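Local coordinates for cytolethal distending toxin protein B (Haemophilus ducreyi, PDB 1SR4) that forms the DNase I-like subunit of a three-part bacterial genotoxin and probably damages host DNA, blocking the cell cycle, at residues 84-89 against 95-100; 122-127 against 133-138; 206-209 against 215-218. All coordinates share one frame; numbering follows the deposited sequence.

In the fold
The three contacts lie in the two-sheet sandwich of a DNase I-like nuclease. Contact 1 is a hairpin of one sheet, contact 2 a hairpin of the other, and they face each other across the core with centres about 10 Å apart: Ile100 CD1 lies 3.4 Å from Val125 O, and Leu98 CD1 lies 3.5 Å from Pro123 O. Contact 3 reaches the same sheet as contact 2 through strand 216-221. The centres of contacts 2 and 3 are about 17 Å apart, their nearest atoms about 6 Å. Contact 1 lies farther from contact 3, about 20 Å between centres. Asp216 of contact 3 bonds His252, an Asp-His pairing consistent with the active site of DNase I relatives.

Contact 1. Residues 84-89 against 95-100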
loop_
_atom_site.group_PDB
_atom_site.type_symbol
_atom_site.label_atom_id
_atom_site.label_comp_id
_atom_site.label_asym_id
_atom_site.label_seq_id
_atom_site.Cartn_x
_atom_site.Cartn_y
_atom_site.Cartn_z
ATOM N N ILE B 84 -16.738 -3.229 -5.201
ATOM C CA ILE B 84 -16.495 -2.211 -4.187
ATOM C C ILE B 84 -17.847 -1.827 -3.601
ATOM O O ILE B 84 -18.757 -1.475 -4.348
ATOM C CB ILE B 84 -15.870 -0.890 -4.722
ATOM C CG1 ILE B 84 -14.544 -1.156 -5.456
ATOM C CG2 ILE B 84 -15.617 0.060 -3.517
ATOM C CD1 ILE B 84 -13.909 0.113 -6.102
ATOM N N TYR B 85 -17.980 -1.904 -2.274
ATOM C CA TYR B 85 -19.219 -1.505 -1.587
ATOM C C TYR B 85 -18.853 -0.150 -0.985
ATOM O O TYR B 85 -17.953 -0.034 -0.153
ATOM C CB TYR B 85 -19.591 -2.550 -0.551
ATOM C CG TYR B 85 -19.967 -3.833 -1.244
ATOM C CD1 TYR B 85 -21.241 -3.991 -1.803
ATOM C CD2 TYR B 85 -19.012 -4.827 -1.479
ATOM C CE1 TYR B 85 -21.552 -5.102 -2.590
ATOM C CE2 TYR B 85 -19.315 -5.946 -2.264
ATOM C CZ TYR B 85 -20.589 -6.072 -2.824
ATOM O OH TYR B 85 -20.882 -7.141 -3.665
ATOM N N TYR B 86 -19.552 0.872 -1.452
ATOM C CA TYR B 86 -19.252 2.261 -1.122
ATOM C C TYR B 86 -20.349 2.993 -0.349
ATOM O O TYR B 86 -21.509 3.009 -0.758
ATOM C CB TYR B 86 -18.969 2.943 -2.466
ATOM C CG TYR B 86 -18.650 4.420 -2.481
ATOM C CD1 TYR B 86 -17.558 4.934 -1.777
ATOM C CD2 TYR B 86 -19.360 5.284 -3.322
ATOM C CE1 TYR B 86 -17.169 6.271 -1.919
ATOM C CE2 TYR B 86 -18.977 6.629 -3.474
ATOM C CZ TYR B 86 -17.878 7.110 -2.771
ATOM O OH TYR B 86 -17.483 8.425 -2.938
ATOM N N SER B 87 -19.970 3.597 0.766
ATOM C CA SER B 87 -20.906 4.349 1.581
ATOM C C SER B 87 -20.425 5.796 1.556
ATOM O O SER B 87 -19.471 6.156 2.241
ATOM C CB SER B 87 -20.915 3.804 3.005
ATOM O OG SER B 87 -21.714 4.626 3.833
ATOM N N ARG B 88 -21.074 6.618 0.741
ATOM C CA ARG B 88 -20.672 8.010 0.606
ATOM C C ARG B 88 -21.318 8.859 1.704
ATOM O O ARG B 88 -22.268 9.600 1.460
ATOM C CB ARG B 88 -21.065 8.513 -0.782
ATOM C CG ARG B 88 -20.542 9.886 -1.136
ATOM C CD ARG B 88 -21.061 10.324 -2.507
ATOM N NE ARG B 88 -20.688 11.710 -2.783
ATOM C CZ ARG B 88 -21.345 12.776 -2.328
ATOM N NH1 ARG B 88 -22.432 12.628 -1.580
ATOM N NH2 ARG B 88 -20.897 13.996 -2.601
ATOM N N LEU B 89 -20.788 8.727 2.913
ATOM C CA LEU B 89 -21.286 9.449 4.080
ATOM C C LEU B 89 -21.050 10.956 4.061
ATOM O O LEU B 89 -21.905 11.731 4.513
ATOM C CB LEU B 89 -20.638 8.874 5.345
ATOM C CG LEU B 89 -20.838 7.374 5.583
ATOM C CD1 LEU B 89 -19.965 6.906 6.744
ATOM C CD2 LEU B 89 -22.301 7.095 5.856
ATOM N N ARG B 95 -15.115 13.439 1.219
ATOM C CA ARG B 95 -13.846 12.799 1.490
ATOM C C ARG B 95 -13.934 11.753 2.614
ATOM O O ARG B 95 -13.323 10.687 2.516
ATOM C CB ARG B 95 -12.733 13.838 1.743
ATOM C CG ARG B 95 -12.854 14.721 2.958
ATOM C CD ARG B 95 -11.720 15.757 2.937
ATOM N NE ARG B 95 -11.805 16.673 4.078
ATOM C CZ ARG B 95 -11.456 16.358 5.320
ATOM N NH1 ARG B 95 -10.984 15.145 5.603
ATOM N NH2 ARG B 95 -11.588 17.253 6.288
ATOM N N VAL B 96 -14.728 12.011 3.648
ATOM C CA VAL B 96 -14.818 11.046 4.725
ATOM C C VAL B 96 -15.869 9.967 4.423
ATOM O O VAL B 96 -16.938 9.912 5.040
ATOM C CB VAL B 96 -15.082 11.758 6.067
ATOM C CG1 VAL B 96 -15.082 10.739 7.210
ATOM C CG2 VAL B 96 -13.970 12.802 6.312
ATOM N N ASN B 97 -15.527 9.105 3.464
ATOM C CA ASN B 97 -16.395 8.023 3.007
ATOM C C ASN B 97 -15.816 6.641 3.336
ATOM O O ASN B 97 -14.601 6.495 3.504
ATOM C CB ASN B 97 -16.597 8.131 1.487
ATOM C CG ASN B 97 -17.224 9.454 1.077
ATOM O OD1 ASN B 97 -18.146 9.926 1.728
ATOM N ND2 ASN B 97 -16.725 10.055 -0.003
ATOM N N LEU B 98 -16.682 5.632 3.420
ATOM C CA LEU B 98 -16.227 4.274 3.721
ATOM C C LEU B 98 -16.423 3.383 2.504
ATOM O O LEU B 98 -17.366 3.568 1.723
ATOM C CB LEU B 98 -17.014 3.679 4.898
ATOM C CG LEU B 98 -16.842 4.343 6.271
ATOM C CD1 LEU B 98 -17.864 3.770 7.250
ATOM C CD2 LEU B 98 -15.423 4.130 6.777
ATOM N N ALA B 99 -15.537 2.405 2.352
ATOM C CA ALA B 99 -15.619 1.475 1.236
ATOM C C ALA B 99 -15.066 0.123 1.641
ATOM O O ALA B 99 -14.249 0.014 2.569
ATOM C CB ALA B 99 -14.822 2.003 0.045
ATOM N N ILE B 100 -15.529 -0.908 0.941
ATOM C CA ILE B 100 -15.025 -2.246 1.161
ATOM C C ILE B 100 -14.818 -2.826 -0.224
ATOM O O ILE B 100 -15.745 -2.843 -1.035
ATOM C CB ILE B 100 -16.001 -3.175 1.914
ATOM C CG1 ILE B 100 -16.233 -2.680 3.338
ATOM C CG2 ILE B 100 -15.377 -4.596 2.005
ATOM C CD1 ILE B 100 -17.286 -3.493 4.096
#
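Ile100 O is gripped by two neighbours on the facing strand: Tyr85 N donates to it over 2.7 Å at a nearly straight 171°, and Ile84 CA adds a C-H...O contact of 3.3 Å. Tyr85 pairs with Ile100 and Ser87 with Leu98 as hydrogen-bonded pairs of an antiparallel hairpin; Tyr86 and Ala99, between them, form the non-hydrogen-bonded pair. Ser87 O receives Leu98 N at 3.1 Å and, more weakly, Leu89 N, closing an inverse gamma turn centred on Arg88. Beyond the ladder the amide of Asn97 takes over. With CG anti to the carbonyl carbon (chi1 -59°), it lies alongside the Arg88 chain, OD1 3.7 Å from Arg88 CG, its plane turned 80° from the Tyr86 ring. OD1 bonds Asp90 N; ND2 bonds Gly46 O and Asn94 OD1, and Tyr86 OH also reaches Gly46 O rather than ND2. On the face bearing Tyr85, Ser87, Leu98 and Ile100, Leu98 CD1 meets Leu89 CD1 at 3.8 Å, and Leu98 presses on Val125 and Thr136, Ile100 on Ile127 and Thr136 of the second sheet. The hairpin is joined by backbone bonds along its strands and, at its turn end, by the Asn97 amide, whose three bonds fix its rotation.

Contact 2. Residues 122-127 against 133-138; sequences RPAVGI and VFFTVH
Arg122 reaches across the open end of a beta hairpin, strands 124-129 and 132-138, to His138. Its CB passes 3.9 Å from His138 O; the chain then bends about CG-CD (chi3 -78°), with CD 3.7 Å from the same oxygen, which swings NE back to it. NE donates to His138 O at 2.7 Å, tilted out of the carbonyl plane, and also sits over one face of the imidazole, toward its rim, 3.4 Å from His138 CG. At the tip NH2 adds a weak second bond to His138 O and lies near His138 CD2, the guanidinium and ring planes being 47° apart; NH2 also forms a salt bridge with Asp11 of the protein C chain. Water 1 links Arg122 N to His138 O, and water 2 bridges Pro123 O and His138 N, both just beyond the paired part of strand 124-129. Farther in, Val125 with Thr136 and Ile127 with Phe134 are hydrogen-bonded pairs. Ala124 CB touches Val137 CG1 at 3.6 Å on the face covered by helix 147-159. Between the bonded pairs Gly126 faces Phe135, their CA atoms only 3.9 Å apart, and the Phe135 ring lies against the glycine backbone, CD1 3.5 Å from Gly126 N.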
loop_
_atom_site.group_PDB
_atom_site.type_symbol
_atom_site.label_atom_id
_atom_site.label_comp_id
_atom_site.label_asym_id
_atom_site.label_seq_id
_atom_site.Cartn_x
_atom_site.Cartn_y
_atom_site.Cartn_z
ATOM N N ARG B 122 -19.701 7.927 12.739
ATOM C CA ARG B 122 -19.926 7.160 11.510
ATOM C C ARG B 122 -20.308 5.713 11.844
ATOM O O ARG B 122 -19.751 5.103 12.776
ATOM C CB ARG B 122 -18.651 7.171 10.665
ATOM C CG ARG B 122 -18.221 8.568 10.194
ATOM C CD ARG B 122 -16.761 8.558 9.735
ATOM N NE ARG B 122 -15.814 8.571 10.851
ATOM C CZ ARG B 122 -15.498 9.655 11.561
ATOM N NH1 ARG B 122 -16.052 10.826 11.278
ATOM N NH2 ARG B 122 -14.605 9.575 12.541
ATOM N N PRO B 123 -21.254 5.137 11.089
ATOM C CA PRO B 123 -21.670 3.760 11.352
ATOM C C PRO B 123 -20.683 2.737 10.821
ATOM O O PRO B 123 -19.804 3.056 10.016
ATOM C CB PRO B 123 -23.011 3.665 10.622
ATOM C CG PRO B 123 -22.744 4.501 9.383
ATOM C CD PRO B 123 -22.026 5.719 9.967
ATOM N N ALA B 124 -20.813 1.500 11.278
ATOM C CA ALA B 124 -19.952 0.448 10.759
ATOM C C ALA B 124 -20.695 0.000 9.498
ATOM O O ALA B 124 -21.935 -0.094 9.508
ATOM C CB ALA B 124 -19.849 -0.707 11.757
ATOM N N VAL B 125 -19.963 -0.248 8.415
ATOM C CA VAL B 125 -20.574 -0.691 7.161
ATOM C C VAL B 125 -19.936 -2.041 6.863
ATOM O O VAL B 125 -18.715 -2.182 6.939
ATOM C CB VAL B 125 -20.282 0.315 6.022
ATOM C CG1 VAL B 125 -20.877 -0.178 4.696
ATOM C CG2 VAL B 125 -20.872 1.678 6.384
ATOM N N GLY B 126 -20.748 -3.042 6.544
ATOM C CA GLY B 126 -20.171 -4.354 6.299
ATOM C C GLY B 126 -20.866 -5.237 5.290
ATOM O O GLY B 126 -21.990 -4.966 4.849
ATOM N N ILE B 127 -20.180 -6.309 4.918
ATOM C CA ILE B 127 -20.725 -7.256 3.969
ATOM C C ILE B 127 -20.556 -8.679 4.477
ATOM O O ILE B 127 -19.573 -9.029 5.156
ATOM C CB ILE B 127 -20.038 -7.158 2.585
ATOM C CG1 ILE B 127 -18.532 -7.417 2.737
ATOM C CG2 ILE B 127 -20.330 -5.800 1.951
ATOM C CD1 ILE B 127 -17.763 -7.484 1.422
ATOM N N VAL B 133 -18.992 -12.164 8.243
ATOM C CA VAL B 133 -19.375 -10.777 8.019
ATOM C C VAL B 133 -18.183 -9.880 8.303
ATOM O O VAL B 133 -17.520 -10.028 9.331
ATOM C CB VAL B 133 -20.553 -10.391 8.933
ATOM C CG1 VAL B 133 -21.139 -9.039 8.498
ATOM C CG2 VAL B 133 -21.625 -11.484 8.868
ATOM N N PHE B 134 -17.927 -8.948 7.385
ATOM C CA PHE B 134 -16.782 -8.046 7.481
ATOM C C PHE B 134 -17.183 -6.577 7.491
ATOM O O PHE B 134 -17.821 -6.105 6.564
ATOM C CB PHE B 134 -15.859 -8.316 6.289
ATOM C CG PHE B 134 -15.424 -9.757 6.164
ATOM C CD1 PHE B 134 -14.280 -10.215 6.823
ATOM C CD2 PHE B 134 -16.146 -10.648 5.374
ATOM C CE1 PHE B 134 -13.856 -11.543 6.692
ATOM C CE2 PHE B 134 -15.739 -11.980 5.226
ATOM C CZ PHE B 134 -14.590 -12.433 5.886
ATOM N N PHE B 135 -16.789 -5.850 8.533
ATOM C CA PHE B 135 -17.116 -4.425 8.651
ATOM C C PHE B 135 -15.893 -3.506 8.553
ATOM O O PHE B 135 -14.790 -3.869 8.957
ATOM C CB PHE B 135 -17.763 -4.131 10.015
ATOM C CG PHE B 135 -19.125 -4.736 10.209
ATOM C CD1 PHE B 135 -20.271 -4.001 9.913
ATOM C CD2 PHE B 135 -19.263 -6.026 10.720
ATOM C CE1 PHE B 135 -21.539 -4.542 10.126
ATOM C CE2 PHE B 135 -20.517 -6.583 10.941
ATOM C CZ PHE B 135 -21.662 -5.844 10.646
ATOM N N THR B 136 -16.125 -2.304 8.039
ATOM C CA THR B 136 -15.105 -1.272 7.970
ATOM C C THR B 136 -15.612 -0.178 8.933
ATOM O O THR B 136 -16.787 0.177 8.910
ATOM C CB THR B 136 -14.943 -0.669 6.522
ATOM O OG1 THR B 136 -13.956 0.371 6.548
ATOM C CG2 THR B 136 -16.249 -0.063 6.014
ATOM N N VAL B 137 -14.739 0.325 9.800
ATOM C CA VAL B 137 -15.112 1.382 10.731
ATOM C C VAL B 137 -14.100 2.504 10.743
ATOM O O VAL B 137 -12.924 2.326 10.402
ATOM C CB VAL B 137 -15.214 0.900 12.199
ATOM C CG1 VAL B 137 -16.327 -0.105 12.339
ATOM C CG2 VAL B 137 -13.853 0.325 12.654
ATOM N N HIS B 138 -14.582 3.671 11.139
ATOM C CA HIS B 138 -13.748 4.840 11.275
ATOM C C HIS B 138 -14.312 5.570 12.486
ATOM O O HIS B 138 -15.224 6.389 12.359
ATOM C CB HIS B 138 -13.820 5.727 10.025
ATOM C CG HIS B 138 -12.911 6.916 10.092
ATOM N ND1 HIS B 138 -12.778 7.819 9.060
ATOM C CD2 HIS B 138 -12.089 7.349 11.077
ATOM C CE1 HIS B 138 -11.912 8.755 9.404
ATOM N NE2 HIS B 138 -11.476 8.493 10.624
HETATM O O HOH W 1 -17.272 7.544 14.147
HETATM O O HOH W 2 -17.523 3.748 11.277
#

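Contact 3. Residues 206-209 against 215-218; sequences EPTH and LDYA
Thr208 OG1 joins the loop 206-209 to the start of strand 216-221 by serving two partners at once. It accepts the backbone N-H of Leu215 at 3.0 Å and donates its own proton to Asp216 OD2 at 2.7 Å, on the anti side of the carboxylate and 23° out of its plane. With chi1 70° the hydroxyl stands between the backbone N and the carbonyl carbon of its own residue, which turns it to the strand; the methyl CG2 then falls 3.6 Å from Asp216 O, a buried carbonyl for which the model holds no partner. Asp216 OD2 is shared: besides Thr208 it is bonded to His252 ND1, so the threonine is probably a second-shell residue, helping to hold the carboxylate toward that ring. Such an Asp-His pair is consistent with the active site of DNase I-like nucleases. Thr208 O lies near OD2 as a second acceptor, with no bond between them; the Thr208 backbone is bonded to Phe253. Next to this polar group the contact is apolar: Leu215 CD1 packs against His209 CB at 3.8 Å and lies near CG of His209, obliquely to the ring. His209 ND1 is satisfied by Ser211 OG, and its ring meets that of His252 with planes at about 45°. Thr208 and Asp216 both rest on Val255 of strand 255-259 in the other sheet, while strand 216-221 runs between strands 171-175 and 200-202, with Tyr217 turned against helix 182-189.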
loop_
_atom_site.group_PDB
_atom_site.type_symbol
_atom_site.label_atom_id
_atom_site.label_comp_id
_atom_site.label_asym_id
_atom_site.label_seq_id
_atom_site.Cartn_x
_atom_site.Cartn_y
_atom_site.Cartn_z
ATOM N N GLU B 206 3.385 -2.615 16.034
ATOM C CA GLU B 206 4.141 -1.574 15.352
ATOM C C GLU B 206 3.159 -0.450 15.013
ATOM O O GLU B 206 1.985 -0.690 14.803
ATOM C CB GLU B 206 4.743 -2.080 14.043
ATOM C CG GLU B 206 5.823 -3.138 14.176
ATOM C CD GLU B 206 6.526 -3.361 12.857
ATOM O OE1 GLU B 206 6.093 -4.232 12.073
ATOM O OE2 GLU B 206 7.507 -2.634 12.589
ATOM N N PRO B 207 3.645 0.791 14.945
ATOM C CA PRO B 207 2.804 1.950 14.624
ATOM C C PRO B 207 2.029 1.758 13.304
ATOM O O PRO B 207 2.533 1.117 12.373
ATOM C CB PRO B 207 3.823 3.089 14.523
ATOM C CG PRO B 207 4.892 2.680 15.517
ATOM C CD PRO B 207 5.033 1.193 15.253
ATOM N N THR B 208 0.796 2.261 13.237
ATOM C CA THR B 208 0.017 2.165 11.985
ATOM C C THR B 208 -0.260 3.570 11.465
ATOM O O THR B 208 -0.987 3.747 10.486
ATOM C CB THR B 208 -1.357 1.464 12.151
ATOM O OG1 THR B 208 -2.239 2.303 12.911
ATOM C CG2 THR B 208 -1.199 0.119 12.857
ATOM N N HIS B 209 0.334 4.568 12.116
ATOM C CA HIS B 209 0.146 5.977 11.736
ATOM C C HIS B 209 1.462 6.698 11.999
ATOM O O HIS B 209 2.228 6.293 12.872
ATOM C CB HIS B 209 -0.989 6.579 12.565
ATOM C CG HIS B 209 -1.290 8.011 12.245
ATOM N ND1 HIS B 209 -1.053 9.034 13.137
ATOM C CD2 HIS B 209 -1.849 8.585 11.152
ATOM C CE1 HIS B 209 -1.447 10.179 12.607
ATOM N NE2 HIS B 209 -1.932 9.935 11.402
ATOM N N LEU B 215 -3.442 2.774 15.611
ATOM C CA LEU B 215 -4.848 3.170 15.480
ATOM C C LEU B 215 -5.701 2.271 14.580
ATOM O O LEU B 215 -6.931 2.311 14.648
ATOM C CB LEU B 215 -4.907 4.593 14.918
ATOM C CG LEU B 215 -4.059 5.680 15.603
ATOM C CD1 LEU B 215 -4.055 6.945 14.739
ATOM C CD2 LEU B 215 -4.609 5.970 17.021
ATOM N N ASP B 216 -5.044 1.467 13.751
ATOM C CA ASP B 216 -5.721 0.614 12.784
ATOM C C ASP B 216 -5.546 -0.858 13.092
ATOM O O ASP B 216 -4.430 -1.382 13.082
ATOM C CB ASP B 216 -5.163 0.925 11.400
ATOM C CG ASP B 216 -5.250 2.406 11.067
ATOM O OD1 ASP B 216 -6.365 2.867 10.713
ATOM O OD2 ASP B 216 -4.211 3.109 11.177
ATOM N N TYR B 217 -6.660 -1.530 13.364
ATOM C CA TYR B 217 -6.598 -2.940 13.681
ATOM C C TYR B 217 -7.980 -3.559 13.565
ATOM O O TYR B 217 -8.859 -3.015 12.893
ATOM C CB TYR B 217 -5.996 -3.153 15.086
ATOM C CG TYR B 217 -6.569 -2.259 16.171
ATOM C CD1 TYR B 217 -7.637 -2.681 16.965
ATOM C CD2 TYR B 217 -6.028 -0.992 16.418
ATOM C CE1 TYR B 217 -8.157 -1.859 17.987
ATOM C CE2 TYR B 217 -6.535 -0.163 17.428
ATOM C CZ TYR B 217 -7.600 -0.601 18.205
ATOM O OH TYR B 217 -8.125 0.226 19.174
ATOM N N ALA B 218 -8.168 -4.703 14.197
ATOM C CA ALA B 218 -9.454 -5.372 14.112
ATOM C C ALA B 218 -9.934 -5.966 15.429
ATOM O O ALA B 218 -9.163 -6.137 16.377
ATOM C CB ALA B 218 -9.376 -6.481 13.051
#